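Long-range contact in putative lipid-transfer protein DIR1 (Arabidopsis thaliana, PDB 2RKN), which binds lysophospholipid and fatty-acid chains in a cavity walled by disulfide-braced helices and is required for long-distance signalling in systemic acquired resistance: residues P27-Q36 and A64-A72. Residues are numbered along the deposited sequence; the frame is centred on the assembly and turned at random.
Sequences PSQPCCTALQ and ALPKQCGLA
Cys32 and Cys69 bring the two backbones closest, at 5.3 Å between their CA atoms, while the axes of helix 29-35 and of 64-68, the last part of helix 59-68, cross steeply, at -107°, and pass 10.1 Å apart. The Cys32 SG to Cys69 SG disulfide (2.0 Å) closes this approach; both sulfurs lie anti to their own carbonyl carbons, and a chi3 of -74° gives the bridge a left-handed twist. Pro27 CB packs 4.0 Å from Cys69 SG, with Leu35 CD1 also near that sulfur. Leu35 and Leu65 meet at about a right angle, with Leu35 CD1 3.7 Å from Leu65 CG. In the conformer described, Leu65 CD1 lies 3.6 Å from Pro27 CB, whereas CD2 meets Cys31 SG. Beyond the Schellman turn at Gly70, Leu71 spreads its branches, CD1 reaching Leu35 CB at 3.7 Å and CD2 touching Gln36 CG. A water links the segments, accepting from Gln36 NE2 (2.8 Å) and donating to Cys69 O. Ser28 OG caps the helix start through Cys31 N and also bonds Glu14. The Cys32-Cys69 bridge belongs to the four-disulfide scaffold of plant lipid-transfer proteins. Leu35 also touches a bound lysophospholipid, so the packing reaches the lipid cavity. On one flank the Cys31-Cys15 disulfide ties helix 29-35 to helix 9-15; Pro66 and Leu71 rest on Phe40 of helix 40-44.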
ATOM      1  N   PRO A  27      -9.496  -4.354  -0.983  1.00 20.79           N
ATOM      2  CA  PRO A  27      -9.049  -3.504   0.146  1.00 22.78           C
ATOM      3  C   PRO A  27     -10.139  -3.157   1.128  1.00 24.88           C
ATOM      4  O   PRO A  27     -11.287  -2.890   0.751  1.00 25.06           O
ATOM      5  CB  PRO A  27      -8.496  -2.265  -0.528  1.00 23.28           C
ATOM      6  CG  PRO A  27      -9.133  -2.215  -1.895  1.00 22.54           C
ATOM      7  CD  PRO A  27      -9.353  -3.699  -2.289  1.00 24.74           C
ATOM      8  N   SER A  28      -9.769  -3.155   2.411  1.00 31.96           N
ATOM      9  CA  SER A  28     -10.725  -2.806   3.431  1.00 33.90           C
ATOM     10  C   SER A  28     -10.943  -1.334   3.452  1.00 34.93           C
ATOM     11  O   SER A  28     -10.047  -0.530   3.019  1.00 35.27           O
ATOM     12  CB  SER A  28     -10.168  -3.252   4.805  1.00 35.13           C
ATOM     13  OG  SER A  28      -9.121  -2.424   5.248  1.00 36.05           O
ATOM     14  N   GLN A  29     -12.091  -0.951   4.006  0.50 34.85           N
ATOM     15  CA  GLN A  29     -12.374   0.476   4.246  0.50 35.55           C
ATOM     16  C   GLN A  29     -11.269   1.215   5.006  0.50 35.61           C
ATOM     17  O   GLN A  29     -10.792   2.252   4.540  0.50 36.27           O
ATOM     18  CB  GLN A  29     -13.725   0.666   4.940  0.50 35.75           C
ATOM     19  CG  GLN A  29     -14.109   2.133   5.002  0.50 35.41           C
ATOM     20  CD  GLN A  29     -13.940   2.808   3.657  0.50 38.67           C
ATOM     21  OE1 GLN A  29     -13.027   3.647   3.474  0.50 38.23           O
ATOM     22  NE2 GLN A  29     -14.823   2.450   2.691  0.50 37.20           N
ATOM     23  N   PRO A  30     -10.848   0.694   6.167  1.00 35.62           N
ATOM     24  CA  PRO A  30      -9.710   1.305   6.902  1.00 36.59           C
ATOM     25  C   PRO A  30      -8.401   1.443   6.085  1.00 35.53           C
ATOM     26  O   PRO A  30      -7.725   2.494   6.178  1.00 36.98           O
ATOM     27  CB  PRO A  30      -9.546   0.375   8.101  1.00 37.41           C
ATOM     28  CG  PRO A  30     -10.903  -0.166   8.322  1.00 38.73           C
ATOM     29  CD  PRO A  30     -11.374  -0.472   6.918  1.00 37.24           C
ATOM     30  N   CYS A  31      -8.148   0.461   5.193  1.00 34.45           N
ATOM     31  CA  CYS A  31      -7.012   0.628   4.293  1.00 33.98           C
ATOM     32  C   CYS A  31      -7.198   1.830   3.348  1.00 33.50           C
ATOM     33  O   CYS A  31      -6.299   2.670   3.238  1.00 34.41           O
ATOM     34  CB  CYS A  31      -6.806  -0.655   3.478  1.00 33.97           C
ATOM     35  SG  CYS A  31      -5.537  -0.458   2.133  1.00 35.48           S
ATOM     36  N   CYS A  32      -8.346   1.882   2.671  1.00 33.36           N
ATOM     37  CA  CYS A  32      -8.550   2.947   1.706  1.00 33.25           C
ATOM     38  C   CYS A  32      -8.561   4.302   2.392  1.00 35.24           C
ATOM     39  O   CYS A  32      -8.055   5.276   1.827  1.00 36.10           O
ATOM     40  CB  CYS A  32      -9.808   2.689   0.899  1.00 32.51           C
ATOM     41  SG  CYS A  32      -9.739   1.266  -0.204  1.00 35.28           S
ATOM     42  N   THR A  33      -9.126   4.382   3.585  1.00 34.81           N
ATOM     43  CA  THR A  33      -9.178   5.661   4.268  1.00 35.56           C
ATOM     44  C   THR A  33      -7.773   6.159   4.663  1.00 35.04           C
ATOM     45  O   THR A  33      -7.447   7.327   4.575  1.00 34.61           O
ATOM     46  CB  THR A  33     -10.063   5.546   5.505  1.00 35.44           C
ATOM     47  OG1 THR A  33     -11.414   5.260   5.065  1.00 37.25           O
ATOM     48  CG2 THR A  33      -9.990   6.836   6.307  1.00 39.11           C
ATOM     49  N   ALA A  34      -6.924   5.223   5.114  1.00 35.32           N
ATOM     50  CA  ALA A  34      -5.568   5.573   5.503  1.00 34.94           C
ATOM     51  C   ALA A  34      -4.813   6.089   4.284  1.00 35.17           C
ATOM     52  O   ALA A  34      -4.052   7.031   4.375  1.00 34.84           O
ATOM     53  CB  ALA A  34      -4.865   4.313   6.046  1.00 36.43           C
ATOM     54  N   LEU A  35      -5.035   5.448   3.121  1.00 34.72           N
ATOM     55  CA  LEU A  35      -4.300   5.864   1.926  1.00 34.98           C
ATOM     56  C   LEU A  35      -4.634   7.316   1.503  1.00 35.26           C
ATOM     57  O   LEU A  35      -3.830   7.952   0.786  1.00 35.61           O
ATOM     58  CB  LEU A  35      -4.670   4.940   0.714  1.00 35.84           C
ATOM     59  CG  LEU A  35      -3.922   3.630   0.794  1.00 36.51           C
ATOM     60  CD1 LEU A  35      -4.303   2.901  -0.542  1.00 41.38           C
ATOM     61  CD2 LEU A  35      -2.420   3.721   0.899  1.00 40.55           C
ATOM     62  N   GLN A  36      -5.784   7.854   1.976  1.00 35.10           N
ATOM     63  CA  GLN A  36      -6.127   9.261   1.724  1.00 36.74           C
ATOM     64  C   GLN A  36      -5.112  10.248   2.354  1.00 34.83           C
ATOM     65  O   GLN A  36      -5.101  11.422   1.969  1.00 35.81           O
ATOM     66  CB  GLN A  36      -7.567   9.578   2.189  1.00 36.93           C
ATOM     67  CG  GLN A  36      -8.579   8.695   1.485  1.00 35.69           C
ATOM     68  CD  GLN A  36     -10.029   8.905   1.934  1.00 41.43           C
ATOM     69  OE1 GLN A  36     -10.351   9.898   2.561  1.00 49.98           O
ATOM     70  NE2 GLN A  36     -10.931   7.977   1.531  1.00 44.51           N
ATOM     71  N   ALA A  64      -1.502  -0.534  -7.916  1.00 39.17           N
ATOM     72  CA  ALA A  64      -2.919  -0.483  -8.297  1.00 38.41           C
ATOM     73  C   ALA A  64      -3.891  -0.099  -7.183  1.00 37.71           C
ATOM     74  O   ALA A  64      -5.075   0.101  -7.428  1.00 37.65           O
ATOM     75  CB  ALA A  64      -3.347  -1.865  -8.841  1.00 38.91           C
ATOM     76  N   LEU A  65      -3.395  -0.034  -5.953  0.50 36.34           N
ATOM     77  CA  LEU A  65      -4.302   0.050  -4.815  0.50 36.20           C
ATOM     78  C   LEU A  65      -5.046   1.388  -4.724  0.50 36.03           C
ATOM     79  O   LEU A  65      -6.273   1.413  -4.587  0.50 34.76           O
ATOM     80  CB  LEU A  65      -3.569  -0.309  -3.530  0.50 36.24           C
ATOM     81  CG  LEU A  65      -4.445  -0.367  -2.284  0.50 34.83           C
ATOM     82  CD1 LEU A  65      -5.631  -1.230  -2.465  0.50 33.63           C
ATOM     83  CD2 LEU A  65      -3.641  -0.839  -1.108  0.50 37.19           C
ATOM     84  N   PRO A  66      -4.321   2.513  -4.865  1.00 37.04           N
ATOM     85  CA  PRO A  66      -5.128   3.756  -4.903  1.00 37.67           C
ATOM     86  C   PRO A  66      -6.307   3.754  -5.846  1.00 37.86           C
ATOM     87  O   PRO A  66      -7.425   4.156  -5.411  1.00 35.81           O
ATOM     88  CB  PRO A  66      -4.060   4.866  -5.211  1.00 36.79           C
ATOM     89  CG  PRO A  66      -2.790   4.298  -4.628  1.00 37.85           C
ATOM     90  CD  PRO A  66      -2.881   2.792  -5.032  1.00 38.86           C
ATOM     91  N   LYS A  67      -6.160   3.325  -7.131  1.00 37.23           N
ATOM     92  CA  LYS A  67      -7.284   3.214  -8.071  1.00 39.80           C
ATOM     93  C   LYS A  67      -8.333   2.288  -7.504  1.00 36.97           C
ATOM     94  O   LYS A  67      -9.490   2.634  -7.506  1.00 37.00           O
ATOM     95  CB  LYS A  67      -6.859   2.751  -9.515  1.00 39.04           C
ATOM     96  CG  LYS A  67      -7.983   2.620 -10.604  1.00 46.65           C
ATOM     97  CD  LYS A  67      -7.511   1.733 -11.805  1.00 45.67           C
ATOM     98  CE  LYS A  67      -8.542   1.575 -12.905  1.00 51.00           C
ATOM     99  NZ  LYS A  67      -8.250   2.610 -13.979  1.00 49.97           N
ATOM    100  N   GLN A  68      -7.912   1.162  -6.906  1.00 36.58           N
ATOM    101  CA  GLN A  68      -8.916   0.223  -6.316  1.00 37.28           C
ATOM    102  C   GLN A  68      -9.733   0.890  -5.240  1.00 37.13           C
ATOM    103  O   GLN A  68     -10.910   0.614  -5.085  1.00 39.28           O
ATOM    104  CB  GLN A  68      -8.269  -1.020  -5.694  1.00 37.94           C
ATOM    105  CG  GLN A  68      -8.031  -2.127  -6.643  1.00 39.72           C
ATOM    106  CD  GLN A  68      -8.047  -3.467  -5.885  1.00 40.45           C
ATOM    107  OE1 GLN A  68      -7.031  -3.926  -5.372  1.00 40.22           O
ATOM    108  NE2 GLN A  68      -9.253  -4.043  -5.755  1.00 37.51           N
ATOM    109  N   CYS A  69      -9.119   1.822  -4.544  1.00 37.21           N
ATOM    110  CA  CYS A  69      -9.752   2.543  -3.462  1.00 37.77           C
ATOM    111  C   CYS A  69     -10.551   3.746  -3.939  1.00 40.58           C
ATOM    112  O   CYS A  69     -11.155   4.436  -3.121  1.00 42.96           O
ATOM    113  CB  CYS A  69      -8.690   2.945  -2.433  1.00 37.67           C
ATOM    114  SG  CYS A  69      -8.085   1.618  -1.327  1.00 35.58           S
ATOM    115  N   GLY A  70     -10.558   3.988  -5.245  1.00 40.07           N
ATOM    116  CA  GLY A  70     -11.366   5.084  -5.772  1.00 41.35           C
ATOM    117  C   GLY A  70     -10.717   6.437  -5.549  1.00 41.94           C
ATOM    118  O   GLY A  70     -11.378   7.485  -5.650  1.00 42.69           O
ATOM    119  N   LEU A  71      -9.418   6.438  -5.263  1.00 41.84           N
ATOM    120  CA  LEU A  71      -8.709   7.671  -5.130  1.00 42.88           C
ATOM    121  C   LEU A  71      -8.551   8.215  -6.546  1.00 44.84           C
ATOM    122  O   LEU A  71      -8.637   7.438  -7.516  1.00 44.56           O
ATOM    123  CB  LEU A  71      -7.385   7.471  -4.373  1.00 42.40           C
ATOM    124  CG  LEU A  71      -7.714   7.008  -2.937  1.00 40.46           C
ATOM    125  CD1 LEU A  71      -6.485   6.609  -2.081  1.00 38.05           C
ATOM    126  CD2 LEU A  71      -8.499   8.088  -2.216  1.00 43.21           C
ATOM    127  N   ALA A  72      -8.362   9.536  -6.661  1.00 47.27           N
ATOM    128  CA  ALA A  72      -8.271  10.215  -7.977  1.00 48.85           C
ATOM    129  C   ALA A  72      -6.831  10.231  -8.423  1.00 49.48           C
ATOM    130  O   ALA A  72      -6.534  10.181  -9.620  1.00 49.85           O
ATOM    131  CB  ALA A  72      -8.834  11.642  -7.920  1.00 49.07           C
TER
HETATM  132  O   HOH W   1     -10.922   6.058  -0.504  1.00 45.18           O